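Local atomic coordinates of 6-phospho-alpha-glucosidase (Merdibacter massiliensis, PDB entry 6VC6), a protein that probably hydrolyses 6-phosphorylated alpha-glucosides to release glucose 6-phosphate, as an NAD- and manganese-binding member of glycoside hydrolase family 4. Residues 17-22 and 317-322; 70-75 and 134-139; 106-111 and 261-266; 181-186 and 225-230. All blocks are in the same frame, centred on the assembly; numbering follows the deposited sequence.

How the contacts relate
Contacts 1 and 3 both reach NAD, from opposite sides of the chain's centre, and contact 3 also holds the sugar phosphate; contacts 2 and 4 lie farther out, their centres about 45 Å apart. The first three are partly buried, whereas contact 4 is at the surface. Helix 113-136 ends in contact 2, and the loop just before it forms 106-111 of contact 3. Helix 172-184 supplies contact 4 with its last turn, and its earlier residues touch 317-322 and 261-266. The chemistry follows position: methyl-on-ring packing in contact 1, one hydroxyl-to-carbonyl bond in contact 2, a water-centred polar cluster in contact 3, and leucine contacts flanked by charged chains in contact 4.

Contact 1: 17-22 and 317-322. With NAD (nicotinamide-adenine-dinucleotide), chain G.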
# COMPACT_ATOMS: atom_id res chain seq x y z
N PRO A 17 -16.52 1.23 0.68
CA PRO A 17 -17.63 1.19 -0.29
C PRO A 17 -17.20 0.67 -1.65
O PRO A 17 -17.97 -0.04 -2.31
CB PRO A 17 -18.10 2.64 -0.34
CG PRO A 17 -17.75 3.19 0.99
CD PRO A 17 -16.44 2.55 1.34
N GLY A 18 -15.99 1.01 -2.10
CA GLY A 18 -15.49 0.45 -3.34
C GLY A 18 -15.32 -1.05 -3.29
O GLY A 18 -15.43 -1.74 -4.31
N PHE A 19 -15.06 -1.59 -2.09
CA PHE A 19 -14.96 -3.04 -1.95
C PHE A 19 -16.33 -3.70 -2.00
O PHE A 19 -16.49 -4.75 -2.63
CB PHE A 19 -14.25 -3.39 -0.63
CG PHE A 19 -12.76 -3.49 -0.75
CD1 PHE A 19 -11.96 -2.39 -0.48
CD2 PHE A 19 -12.16 -4.68 -1.13
CE1 PHE A 19 -10.58 -2.49 -0.59
CE2 PHE A 19 -10.79 -4.77 -1.24
CZ PHE A 19 -10.00 -3.68 -0.97
N LEU A 20 -17.33 -3.09 -1.35
CA LEU A 20 -18.66 -3.68 -1.33
C LEU A 20 -19.26 -3.73 -2.73
O LEU A 20 -19.97 -4.68 -3.08
CB LEU A 20 -19.57 -2.89 -0.39
CG LEU A 20 -19.05 -2.65 1.03
CD1 LEU A 20 -20.08 -1.91 1.86
CD2 LEU A 20 -18.67 -3.97 1.69
N LYS A 21 -18.99 -2.70 -3.55
CA LYS A 21 -19.49 -2.71 -4.92
C LYS A 21 -18.70 -3.68 -5.79
O LYS A 21 -19.25 -4.24 -6.75
CB LYS A 21 -19.44 -1.30 -5.50
CG LYS A 21 -20.44 -0.34 -4.88
CD LYS A 21 -19.83 1.03 -4.65
CE LYS A 21 -20.22 2.01 -5.74
NZ LYS A 21 -20.04 3.42 -5.30
N SER A 22 -17.42 -3.89 -5.48
CA SER A 22 -16.63 -4.86 -6.24
C SER A 22 -17.06 -6.29 -5.93
O SER A 22 -17.11 -7.14 -6.82
CB SER A 22 -15.14 -4.67 -5.94
OG SER A 22 -14.68 -3.43 -6.44
N ASP A 317 -12.79 0.89 -7.47
CA ASP A 317 -12.87 -0.11 -8.53
C ASP A 317 -11.56 -0.88 -8.66
O ASP A 317 -11.42 -1.98 -8.12
CB ASP A 317 -13.23 0.55 -9.86
CG ASP A 317 -14.23 -0.26 -10.66
OD1 ASP A 317 -14.70 -1.30 -10.15
OD2 ASP A 317 -14.55 0.14 -11.80
N ALA A 318 -10.59 -0.28 -9.36
CA ALA A 318 -9.33 -0.96 -9.62
C ALA A 318 -8.60 -1.30 -8.32
O ALA A 318 -7.95 -2.34 -8.22
CB ALA A 318 -8.44 -0.11 -10.52
N HIS A 319 -8.70 -0.43 -7.31
CA HIS A 319 -8.03 -0.68 -6.05
C HIS A 319 -8.61 -1.89 -5.34
O HIS A 319 -7.87 -2.77 -4.88
CB HIS A 319 -8.11 0.56 -5.15
CG HIS A 319 -7.65 0.32 -3.75
ND1 HIS A 319 -6.32 0.30 -3.39
CD2 HIS A 319 -8.35 0.09 -2.61
CE1 HIS A 319 -6.22 0.06 -2.10
NE2 HIS A 319 -7.43 -0.06 -1.60
N ALA A 320 -9.94 -1.95 -5.23
CA ALA A 320 -10.58 -3.08 -4.55
C ALA A 320 -10.50 -4.35 -5.38
O ALA A 320 -10.45 -5.45 -4.81
CB ALA A 320 -12.03 -2.74 -4.23
N GLU A 321 -10.49 -4.24 -6.71
CA GLU A 321 -10.51 -5.43 -7.55
C GLU A 321 -9.21 -6.22 -7.44
O GLU A 321 -9.23 -7.45 -7.52
CB GLU A 321 -10.77 -5.05 -9.00
CG GLU A 321 -12.23 -4.78 -9.31
CD GLU A 321 -12.51 -4.75 -10.80
OE1 GLU A 321 -11.57 -5.00 -11.59
OE2 GLU A 321 -13.66 -4.47 -11.18
N MSE A 322 -8.09 -5.54 -7.25
CA MSE A 322 -6.82 -6.24 -7.27
C MSE A 322 -6.66 -7.15 -6.06
O MSE A 322 -6.10 -8.24 -6.17
CB MSE A 322 -5.65 -5.27 -7.29
CG MSE A 322 -4.36 -6.02 -7.50
SE MSE A 322 -2.84 -4.86 -7.78
CE MSE A 322 -2.14 -4.93 -5.97
PA NAD G . -9.14 6.00 6.38
O1A NAD G . -10.25 6.52 5.51
O2A NAD G . -8.71 6.77 7.60
O5B NAD G . -9.51 4.50 6.84
C5B NAD G . -8.81 3.88 7.92
C4B NAD G . -9.79 3.07 8.75
O4B NAD G . -9.08 2.12 9.55
C3B NAD G . -10.56 3.98 9.70
O3B NAD G . -11.96 3.73 9.56
C2B NAD G . -10.11 3.57 11.09
O2B NAD G . -11.21 3.59 12.00
C1B NAD G . -9.58 2.17 10.88
N9A NAD G . -8.53 1.83 11.87
C8A NAD G . -7.52 2.62 12.29
N7A NAD G . -6.75 1.98 13.21
C5A NAD G . -7.27 0.75 13.39
C6A NAD G . -6.96 -0.44 14.22
N6A NAD G . -5.90 -0.45 15.06
N1A NAD G . -7.77 -1.51 14.11
C2A NAD G . -8.83 -1.52 13.28
N3A NAD G . -9.17 -0.48 12.50
C4A NAD G . -8.45 0.66 12.51
O3 NAD G . -7.83 5.74 5.47
PN NAD G . -7.92 5.49 3.88
O1N NAD G . -7.47 6.76 3.18
O2N NAD G . -9.24 4.85 3.53
O5D NAD G . -6.75 4.40 3.72
C5D NAD G . -7.00 3.03 4.05
C4D NAD G . -5.67 2.31 4.11
O4D NAD G . -5.39 1.68 2.86
C3D NAD G . -4.54 3.29 4.39
O3D NAD G . -3.70 2.75 5.42
C2D NAD G . -3.75 3.33 3.10
O2D NAD G . -2.36 3.52 3.36
C1D NAD G . -4.03 1.96 2.52
N1N NAD G . -3.79 1.90 1.08
C2N NAD G . -2.78 1.13 0.67
C3N NAD G . -2.47 1.01 -0.67
C7N NAD G . -1.32 0.14 -1.08
O7N NAD G . -0.89 0.20 -2.21
N7N NAD G . -0.80 -0.68 -0.17
C4N NAD G . -3.24 1.69 -1.61
C5N NAD G . -4.28 2.49 -1.16
C6N NAD G . -4.55 2.58 0.21
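Apolar packing centres on A320, whose methyl sits over the F19 ring. Its CB is 3.5 Å from the ring centroid and almost on the ring normal, a CH-pi contact. The far part of the ring, CE2 and CZ, lies along the A320 backbone. With chi1 at -89°, F19 lays its ring alongside helix 318-331 and carries CE1 to within 4.0 Å of H319 CD2. These two rings meet obliquely, their planes 84° apart. An alanine in place of F19 would probably strip the A320 methyl of its aromatic cover and leave a gap beside H319 CD2.

Polar atoms complete the seat of the same methyl. A320 CB is 3.5 Å from G18 O and equally far from S22 OG. These two oxygens are themselves joined: S22 OG turns back along its own helix and donates to G18 O at 2.8 Å, and S22 N donates to that carbonyl as well, so two donors grip it. No hydrogen bond crosses between 17-22 and 317-322, and the short helical segments approach to 8.5 Å at a crossing angle of -62°.

Contact with the cofactor is made by H319, whose CE1 stands 3.2 Å from NAD C5N on the nicotinamide ring. The bond between H319 ND1 and D171 and the stack of Y145 on the imidazole together limit its rotation.

Helix 16-25 follows strand 4-9 as the first helix of a Rossmann-type dinucleotide-binding fold; here it backs helix 318-331, from the C-terminal family region, which brings H319 to the nicotinamide.

Contact 2: 70-75 and 134-139; sequences DPAEAY and RQYSPN
The short helix 71-75 meets the end of helix 113-136, the chains coming nearest at Y75 and Y136, whose CA atoms are 5.8 Å apart. S137 OG, anti to its own carbonyl carbon (chi1 -66°), donates a short 2.5 Å bond to Y75 O, lying in the carbonyl plane. The same OG is hydrogen-bonded to M78 N, so it ties the helix end to the chain beyond it.

Y136 lies across the helix. A72 CA sits over one face of the Y136 ring, 4.0 Å from its centroid and offset toward the rim, while A72 CB touches Y136 CE1 at 3.9 Å. On the near side of the ring, Y136 CD2 meets Y75 CB at 4.0 Å and comes at the edge of the Y75 ring, which itself heads inward to F38. A serine instead of Y136 would probably uncover A72 and open a gap beside Y75 CB. Behind the turn, R134 NH2 donates to S137 O at 3.2 Å, and R134 NE makes a salt bridge with D163.

Helix 71-75 connects parallel strands 64-68 and 80-83, and helix 113-136 leads into strand 141-144; the contact joins two helical connections of the Rossmann-type sheet.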
# COMPACT_ATOMS: atom_id res chain seq x y z
N ASP A 70 -16.30 -5.82 17.44
CA ASP A 70 -15.95 -6.92 18.33
C ASP A 70 -15.03 -7.88 17.59
O ASP A 70 -15.42 -8.43 16.55
CB ASP A 70 -17.21 -7.65 18.80
CG ASP A 70 -16.91 -8.84 19.68
OD1 ASP A 70 -15.83 -8.86 20.32
OD2 ASP A 70 -17.75 -9.77 19.74
N PRO A 71 -13.81 -8.11 18.08
CA PRO A 71 -12.89 -9.01 17.36
C PRO A 71 -13.39 -10.43 17.24
O PRO A 71 -13.14 -11.09 16.22
CB PRO A 71 -11.60 -8.93 18.19
CG PRO A 71 -11.71 -7.65 18.95
CD PRO A 71 -13.16 -7.48 19.24
N ALA A 72 -14.10 -10.94 18.25
CA ALA A 72 -14.59 -12.31 18.21
C ALA A 72 -15.59 -12.51 17.08
O ALA A 72 -15.53 -13.49 16.34
CB ALA A 72 -15.21 -12.69 19.55
N GLU A 73 -16.53 -11.56 16.93
CA GLU A 73 -17.50 -11.65 15.84
C GLU A 73 -16.83 -11.55 14.48
O GLU A 73 -17.32 -12.14 13.50
CB GLU A 73 -18.55 -10.55 15.99
CG GLU A 73 -19.55 -10.77 17.11
CD GLU A 73 -20.64 -9.72 17.11
OE1 GLU A 73 -20.67 -8.88 16.19
OE2 GLU A 73 -21.48 -9.72 18.04
N ALA A 74 -15.72 -10.82 14.39
CA ALA A 74 -15.13 -10.53 13.09
C ALA A 74 -14.22 -11.66 12.60
O ALA A 74 -14.26 -12.02 11.42
CB ALA A 74 -14.35 -9.22 13.16
N TYR A 75 -13.41 -12.23 13.49
CA TYR A 75 -12.31 -13.09 13.08
C TYR A 75 -12.60 -14.58 13.22
O TYR A 75 -11.75 -15.40 12.87
CB TYR A 75 -11.05 -12.74 13.89
CG TYR A 75 -10.65 -11.28 13.79
CD1 TYR A 75 -10.86 -10.56 12.63
CD2 TYR A 75 -10.06 -10.64 14.87
CE1 TYR A 75 -10.49 -9.23 12.54
CE2 TYR A 75 -9.69 -9.31 14.79
CZ TYR A 75 -9.91 -8.61 13.63
OH TYR A 75 -9.55 -7.28 13.54
N ARG A 134 -5.22 -14.27 14.90
CA ARG A 134 -4.65 -15.59 15.06
C ARG A 134 -5.26 -16.33 16.25
O ARG A 134 -5.19 -17.55 16.33
CB ARG A 134 -3.13 -15.54 15.12
CG ARG A 134 -2.48 -15.21 13.79
CD ARG A 134 -3.18 -15.91 12.64
NE ARG A 134 -2.43 -15.79 11.40
CZ ARG A 134 -2.96 -15.89 10.19
NH1 ARG A 134 -2.20 -15.77 9.12
NH2 ARG A 134 -4.25 -16.11 10.04
N GLN A 135 -5.81 -15.57 17.18
CA GLN A 135 -6.54 -16.12 18.31
C GLN A 135 -7.80 -16.89 17.87
O GLN A 135 -8.18 -17.85 18.51
CB GLN A 135 -6.90 -15.02 19.31
CG GLN A 135 -5.93 -14.90 20.47
CD GLN A 135 -6.01 -13.55 21.18
OE1 GLN A 135 -7.09 -13.00 21.37
NE2 GLN A 135 -4.86 -13.04 21.59
N TYR A 136 -8.47 -16.40 16.84
CA TYR A 136 -9.67 -17.05 16.34
C TYR A 136 -9.54 -17.90 15.07
O TYR A 136 -10.09 -18.99 15.00
CB TYR A 136 -10.77 -16.01 16.17
CG TYR A 136 -10.99 -15.22 17.42
CD1 TYR A 136 -11.82 -15.68 18.42
CD2 TYR A 136 -10.36 -14.01 17.60
CE1 TYR A 136 -12.02 -14.96 19.57
CE2 TYR A 136 -10.56 -13.28 18.75
CZ TYR A 136 -11.39 -13.76 19.73
OH TYR A 136 -11.58 -13.03 20.87
N SER A 137 -8.83 -17.40 14.07
CA SER A 137 -8.68 -18.10 12.81
C SER A 137 -7.21 -18.19 12.40
O SER A 137 -6.74 -17.42 11.58
CB SER A 137 -9.51 -17.46 11.71
OG SER A 137 -10.89 -17.59 11.97
N PRO A 138 -6.49 -19.22 13.03
CA PRO A 138 -5.05 -19.20 12.71
C PRO A 138 -4.69 -19.41 11.24
O PRO A 138 -3.64 -18.96 10.82
CB PRO A 138 -4.47 -20.33 13.57
CG PRO A 138 -5.57 -21.29 13.73
CD PRO A 138 -6.71 -20.39 14.01
N ASN A 139 -5.51 -20.13 10.50
CA ASN A 139 -5.19 -20.45 9.12
C ASN A 139 -5.79 -19.54 8.04
O ASN A 139 -5.68 -19.83 6.86
CB ASN A 139 -5.50 -21.92 8.83
CG ASN A 139 -5.00 -22.83 9.94
OD1 ASN A 139 -3.81 -22.87 10.23
ND2 ASN A 139 -5.92 -23.54 10.58

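Contact 3: 106-111 and 261-266; sequences IGQETC and NTYDGY. With G6P (6-O-phosphono-alpha-D-glucopyranose), chain F; NAD (nicotinamide-adenine-dinucleotide), chain G.
E109 and Y263 border the bound sugar phosphate, and Q108 and T110 meet Y263 beside it. G6P O4 donates to E109 OE1 at 2.5 Å, while NAD O2D donates to E109 OE2 at 3.1 Å, so one carboxylate links the bound sugar phosphate, the expected product, and the cofactor. Y263 comes edge-on to the sugar, its OH 3.2 Å from G6P C1.

One water knits this shell together. It accepts from Q108 NE2 at 2.9 Å and donates to E109 OE1 at 2.7 Å, and it is also hydrogen-bonded to T110 OG1 and Y263 OH. Such a site, set between the NAD-binding Rossmann domain and the C-terminal domain, is characteristic of family 4 glycosidases; manganese lies close by on C170 and H200, and H200 stacks on Y263.

The second shell holds the first in place. Q108 NE2 approaches the edge of the Y263 ring, 3.4 Å from CE1, with the amide and ring planes 70° apart. A bend at chi2 (-91°) turns this amide back on its own loop, where OE1 accepts from T110 N at 2.8 Å from above the carbonyl plane. C111 SG lies obliquely beside Y263, 3.8 Å from CD1. Q108 CG crosses the outer end of Y266, whose ring also meets I106 and makes a cation-pi contact with K273. On the far side, N261 OD1 accepts from Y263 N on a lone pair, an Asx turn at the entry to helix 264-268.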
# COMPACT_ATOMS: atom_id res chain seq x y z
N ILE A 106 10.50 16.74 3.11
CA ILE A 106 9.30 16.27 2.43
C ILE A 106 8.35 15.65 3.43
O ILE A 106 8.75 14.85 4.29
CB ILE A 106 9.67 15.27 1.32
CG1 ILE A 106 10.41 15.97 0.18
CG2 ILE A 106 8.43 14.56 0.79
CD1 ILE A 106 10.89 15.04 -0.91
N GLY A 107 7.07 16.02 3.34
CA GLY A 107 6.03 15.39 4.13
C GLY A 107 5.14 14.53 3.26
O GLY A 107 4.45 15.03 2.38
N GLN A 108 5.16 13.22 3.50
CA GLN A 108 4.44 12.28 2.64
C GLN A 108 3.93 11.12 3.48
O GLN A 108 4.42 10.86 4.58
CB GLN A 108 5.33 11.78 1.50
CG GLN A 108 4.58 11.48 0.21
CD GLN A 108 4.11 10.05 0.14
OE1 GLN A 108 4.69 9.16 0.77
NE2 GLN A 108 3.04 9.80 -0.61
N GLU A 109 2.93 10.43 2.94
CA GLU A 109 2.23 9.39 3.69
C GLU A 109 3.16 8.24 4.06
O GLU A 109 3.18 7.79 5.21
CB GLU A 109 1.03 8.88 2.88
CG GLU A 109 0.25 7.76 3.56
CD GLU A 109 -0.50 6.90 2.56
OE1 GLU A 109 0.06 6.61 1.49
OE2 GLU A 109 -1.65 6.50 2.86
N THR A 110 3.93 7.74 3.10
CA THR A 110 4.74 6.55 3.31
C THR A 110 6.24 6.76 3.13
O THR A 110 7.01 5.84 3.42
CB THR A 110 4.30 5.42 2.37
OG1 THR A 110 4.44 5.85 1.01
CG2 THR A 110 2.84 5.05 2.63
N CYS A 111 6.68 7.93 2.68
CA CYS A 111 8.09 8.19 2.42
C CYS A 111 8.58 9.33 3.29
O CYS A 111 7.87 10.32 3.49
CB CYS A 111 8.32 8.51 0.94
SG CYS A 111 7.75 7.23 -0.20
N ASN A 261 8.96 3.32 -10.70
CA ASN A 261 7.86 3.53 -9.77
C ASN A 261 7.74 5.03 -9.49
O ASN A 261 8.74 5.70 -9.27
CB ASN A 261 8.10 2.75 -8.48
CG ASN A 261 6.90 2.73 -7.55
OD1 ASN A 261 6.36 3.78 -7.20
ND2 ASN A 261 6.49 1.53 -7.15
N THR A 262 6.50 5.55 -9.52
CA THR A 262 6.32 6.99 -9.39
C THR A 262 6.81 7.52 -8.05
O THR A 262 7.05 8.73 -7.92
CB THR A 262 4.85 7.37 -9.59
OG1 THR A 262 4.07 6.88 -8.50
CG2 THR A 262 4.32 6.80 -10.90
N TYR A 263 6.96 6.65 -7.05
CA TYR A 263 7.51 7.08 -5.77
C TYR A 263 9.01 7.31 -5.82
O TYR A 263 9.57 7.88 -4.87
CB TYR A 263 7.17 6.06 -4.69
CG TYR A 263 5.77 6.20 -4.14
CD1 TYR A 263 5.47 7.16 -3.19
CD2 TYR A 263 4.74 5.39 -4.60
CE1 TYR A 263 4.19 7.30 -2.69
CE2 TYR A 263 3.46 5.52 -4.10
CZ TYR A 263 3.19 6.48 -3.15
OH TYR A 263 1.91 6.62 -2.66
N ASP A 264 9.68 6.89 -6.90
CA ASP A 264 11.11 7.16 -7.04
C ASP A 264 11.41 8.65 -7.13
O ASP A 264 12.54 9.06 -6.85
CB ASP A 264 11.66 6.47 -8.29
CG ASP A 264 11.53 4.96 -8.23
OD1 ASP A 264 10.92 4.45 -7.27
OD2 ASP A 264 12.02 4.30 -9.16
N GLY A 265 10.42 9.47 -7.51
CA GLY A 265 10.66 10.89 -7.68
C GLY A 265 11.07 11.58 -6.39
O GLY A 265 11.88 12.51 -6.40
N TYR A 266 10.53 11.13 -5.26
CA TYR A 266 10.90 11.71 -3.98
C TYR A 266 12.38 11.46 -3.67
O TYR A 266 13.09 12.37 -3.22
CB TYR A 266 10.03 11.13 -2.86
CG TYR A 266 8.55 11.42 -3.00
CD1 TYR A 266 8.06 12.72 -2.91
CD2 TYR A 266 7.64 10.39 -3.22
CE1 TYR A 266 6.71 12.98 -3.04
CE2 TYR A 266 6.29 10.65 -3.35
CZ TYR A 266 5.83 11.94 -3.26
OH TYR A 266 4.49 12.20 -3.38
C1 G6P F . -0.45 5.01 -4.07
C2 G6P F . 0.10 3.88 -3.19
C3 G6P F . -0.58 3.76 -1.83
C4 G6P F . -0.82 5.14 -1.27
C5 G6P F . -1.86 5.81 -2.15
C6 G6P F . -2.05 7.25 -1.69
O1 G6P F . -0.88 4.46 -5.33
O2 G6P F . -0.01 2.64 -3.88
O3 G6P F . 0.23 2.99 -0.93
O4 G6P F . -1.30 5.03 0.07
O5 G6P F . -1.49 5.85 -3.53
O6 G6P F . -3.36 7.67 -2.07
P G6P F . -3.98 9.03 -1.47
O1P G6P F . -4.55 8.58 -0.14
O2P G6P F . -2.80 9.97 -1.35
O3P G6P F . -5.00 9.45 -2.50
PA NAD G . -9.14 6.00 6.38
O1A NAD G . -10.25 6.52 5.51
O2A NAD G . -8.71 6.77 7.60
O5B NAD G . -9.51 4.50 6.84
C5B NAD G . -8.81 3.88 7.92
C4B NAD G . -9.79 3.07 8.75
O4B NAD G . -9.08 2.12 9.55
C3B NAD G . -10.56 3.98 9.70
O3B NAD G . -11.96 3.73 9.56
C2B NAD G . -10.11 3.57 11.09
O2B NAD G . -11.21 3.59 12.00
C1B NAD G . -9.58 2.17 10.88
N9A NAD G . -8.53 1.83 11.87
C8A NAD G . -7.52 2.62 12.29
N7A NAD G . -6.75 1.98 13.21
C5A NAD G . -7.27 0.75 13.39
C6A NAD G . -6.96 -0.44 14.22
N6A NAD G . -5.90 -0.45 15.06
N1A NAD G . -7.77 -1.51 14.11
C2A NAD G . -8.83 -1.52 13.28
N3A NAD G . -9.17 -0.48 12.50
C4A NAD G . -8.45 0.66 12.51
O3 NAD G . -7.83 5.74 5.47
PN NAD G . -7.92 5.49 3.88
O1N NAD G . -7.47 6.76 3.18
O2N NAD G . -9.24 4.85 3.53
O5D NAD G . -6.75 4.40 3.72
C5D NAD G . -7.00 3.03 4.05
C4D NAD G . -5.67 2.31 4.11
O4D NAD G . -5.39 1.68 2.86
C3D NAD G . -4.54 3.29 4.39
O3D NAD G . -3.70 2.75 5.42
C2D NAD G . -3.75 3.33 3.10
O2D NAD G . -2.36 3.52 3.36
C1D NAD G . -4.03 1.96 2.52
N1N NAD G . -3.79 1.90 1.08
C2N NAD G . -2.78 1.13 0.67
C3N NAD G . -2.47 1.01 -0.67
C7N NAD G . -1.32 0.14 -1.08
O7N NAD G . -0.89 0.20 -2.21
N7N NAD G . -0.80 -0.68 -0.17
C4N NAD G . -3.24 1.69 -1.61
C5N NAD G . -4.28 2.49 -1.16
C6N NAD G . -4.55 2.58 0.21
O HOH W 1 2.21 7.09 -0.02

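Contact 4: 181-186 and 225-230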
# COMPACT_ATOMS: atom_id res chain seq x y z
N SER A 181 -0.73 0.78 -20.36
CA SER A 181 -1.73 0.28 -21.29
C SER A 181 -2.48 1.42 -21.97
O SER A 181 -2.84 1.31 -23.15
CB SER A 181 -2.71 -0.64 -20.56
OG SER A 181 -3.60 0.10 -19.75
N ARG A 182 -2.73 2.52 -21.25
CA ARG A 182 -3.34 3.69 -21.88
C ARG A 182 -2.36 4.35 -22.84
O ARG A 182 -2.76 4.84 -23.90
CB ARG A 182 -3.80 4.67 -20.80
CG ARG A 182 -4.33 5.99 -21.34
CD ARG A 182 -5.12 6.73 -20.28
NE ARG A 182 -5.41 8.10 -20.67
CZ ARG A 182 -6.34 8.86 -20.09
NH1 ARG A 182 -7.07 8.38 -19.10
NH2 ARG A 182 -6.53 10.11 -20.51
N LEU A 183 -1.08 4.39 -22.48
CA LEU A 183 -0.04 4.89 -23.38
C LEU A 183 -0.07 4.15 -24.71
O LEU A 183 -0.00 4.77 -25.78
CB LEU A 183 1.33 4.72 -22.72
CG LEU A 183 2.06 5.88 -22.05
CD1 LEU A 183 3.52 5.53 -21.97
CD2 LEU A 183 1.85 7.18 -22.81
N LEU A 184 -0.16 2.83 -24.66
CA LEU A 184 0.01 1.97 -25.83
C LEU A 184 -1.31 1.55 -26.46
O LEU A 184 -1.29 0.88 -27.50
CB LEU A 184 0.82 0.73 -25.44
CG LEU A 184 2.36 0.78 -25.46
CD1 LEU A 184 2.90 2.12 -24.98
CD2 LEU A 184 2.92 -0.36 -24.61
N ASN A 185 -2.44 1.91 -25.86
CA ASN A 185 -3.77 1.51 -26.34
C ASN A 185 -3.88 -0.02 -26.41
O ASN A 185 -4.28 -0.59 -27.42
CB ASN A 185 -4.09 2.15 -27.70
CG ASN A 185 -5.56 2.10 -28.03
OD1 ASN A 185 -6.41 2.08 -27.14
ND2 ASN A 185 -5.88 2.08 -29.32
N VAL A 186 -3.53 -0.67 -25.30
CA VAL A 186 -3.62 -2.11 -25.17
C VAL A 186 -4.32 -2.43 -23.85
O VAL A 186 -4.53 -1.56 -23.00
CB VAL A 186 -2.24 -2.80 -25.22
CG1 VAL A 186 -1.60 -2.61 -26.59
CG2 VAL A 186 -1.34 -2.28 -24.12
N LYS A 225 8.39 10.47 -24.05
CA LYS A 225 9.19 11.65 -24.37
C LYS A 225 8.40 12.65 -25.21
O LYS A 225 8.61 13.87 -25.08
CB LYS A 225 10.47 11.24 -25.11
CG LYS A 225 11.45 12.38 -25.34
CD LYS A 225 12.45 12.03 -26.43
CE LYS A 225 13.71 12.87 -26.31
NZ LYS A 225 14.84 12.30 -27.10
N GLU A 226 7.49 12.18 -26.05
CA GLU A 226 6.76 13.06 -26.97
C GLU A 226 5.37 13.44 -26.47
O GLU A 226 4.90 14.53 -26.81
CB GLU A 226 6.64 12.40 -28.35
CG GLU A 226 5.96 11.04 -28.35
CD GLU A 226 6.11 10.32 -29.68
OE1 GLU A 226 6.99 10.71 -30.47
OE2 GLU A 226 5.35 9.36 -29.92
N LYS A 227 4.71 12.59 -25.69
CA LYS A 227 3.36 12.87 -25.23
C LYS A 227 3.25 13.02 -23.72
O LYS A 227 2.39 13.79 -23.26
CB LYS A 227 2.39 11.77 -25.70
CG LYS A 227 0.97 11.88 -25.17
CD LYS A 227 0.05 10.87 -25.84
CE LYS A 227 -0.19 9.67 -24.94
NZ LYS A 227 -0.13 8.39 -25.70
N GLY A 228 4.10 12.37 -22.94
CA GLY A 228 4.01 12.42 -21.50
C GLY A 228 3.49 11.12 -20.92
O GLY A 228 3.38 10.09 -21.59
N PHE A 229 3.16 11.18 -19.63
CA PHE A 229 2.73 10.01 -18.89
C PHE A 229 1.53 10.38 -18.03
O PHE A 229 1.64 11.24 -17.15
CB PHE A 229 3.87 9.46 -18.02
CG PHE A 229 3.66 8.04 -17.58
CD1 PHE A 229 3.50 7.03 -18.51
CD2 PHE A 229 3.64 7.72 -16.23
CE1 PHE A 229 3.32 5.72 -18.10
CE2 PHE A 229 3.46 6.42 -15.82
CZ PHE A 229 3.30 5.41 -16.76
N LEU A 230 0.40 9.73 -18.29
CA LEU A 230 -0.84 9.98 -17.57
C LEU A 230 -1.29 8.74 -16.82
O LEU A 230 -1.06 7.61 -17.28
CB LEU A 230 -1.96 10.41 -18.53
CG LEU A 230 -1.88 11.80 -19.15
CD1 LEU A 230 -3.05 12.01 -20.11
CD2 LEU A 230 -1.87 12.88 -18.08
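The C-terminal turn of helix 172-184 packs L183 and R182 against the chain leaving helix 217-227, a surface junction about 12 Å from the sugar phosphate, measured from the F229 side chain. L183 does most of the touching and splits its two methyls. L183 CD1 meets the F229 ring at its edge, in the ring plane, 3.8 Å from F229 CD1. L183 CD2 goes the other way, to 3.5 Å from G228 O and 3.7 Å from K227 NZ. The chi1 of L183, -101°, lies well off a staggered value and places CG beside the F229 ring; the branch at CG then sends the two methyls to different partners. I223 and I224 of helix 217-227 add to the apolar surroundings of L183.

K227 runs past L183 in the opposite direction, bent at chi3 and chi4, which brings NZ to 3.6 Å from L183 O. R182 is extended from CG to NE, and its NH2 comes obliquely within 4.0 Å of L230 CD1; its strong partners are E235, by a salt bridge, and the Q232 carbonyl.

Each chain leaves its helix through a residue of positive phi, N185 and G228. At N185 the chain turns with a 3.0 Å bond from V186 N to S181 O, the 6-to-1 bond of a Schellman motif. G228 has a phi of 107°, where a CB would collide with the K227 carbonyl oxygen.

Without a hydrogen bond between the segments, cohesion here rests on leucine dispersion, probably helped by weak attraction of the K227 ammonium to the helix-end carbonyl.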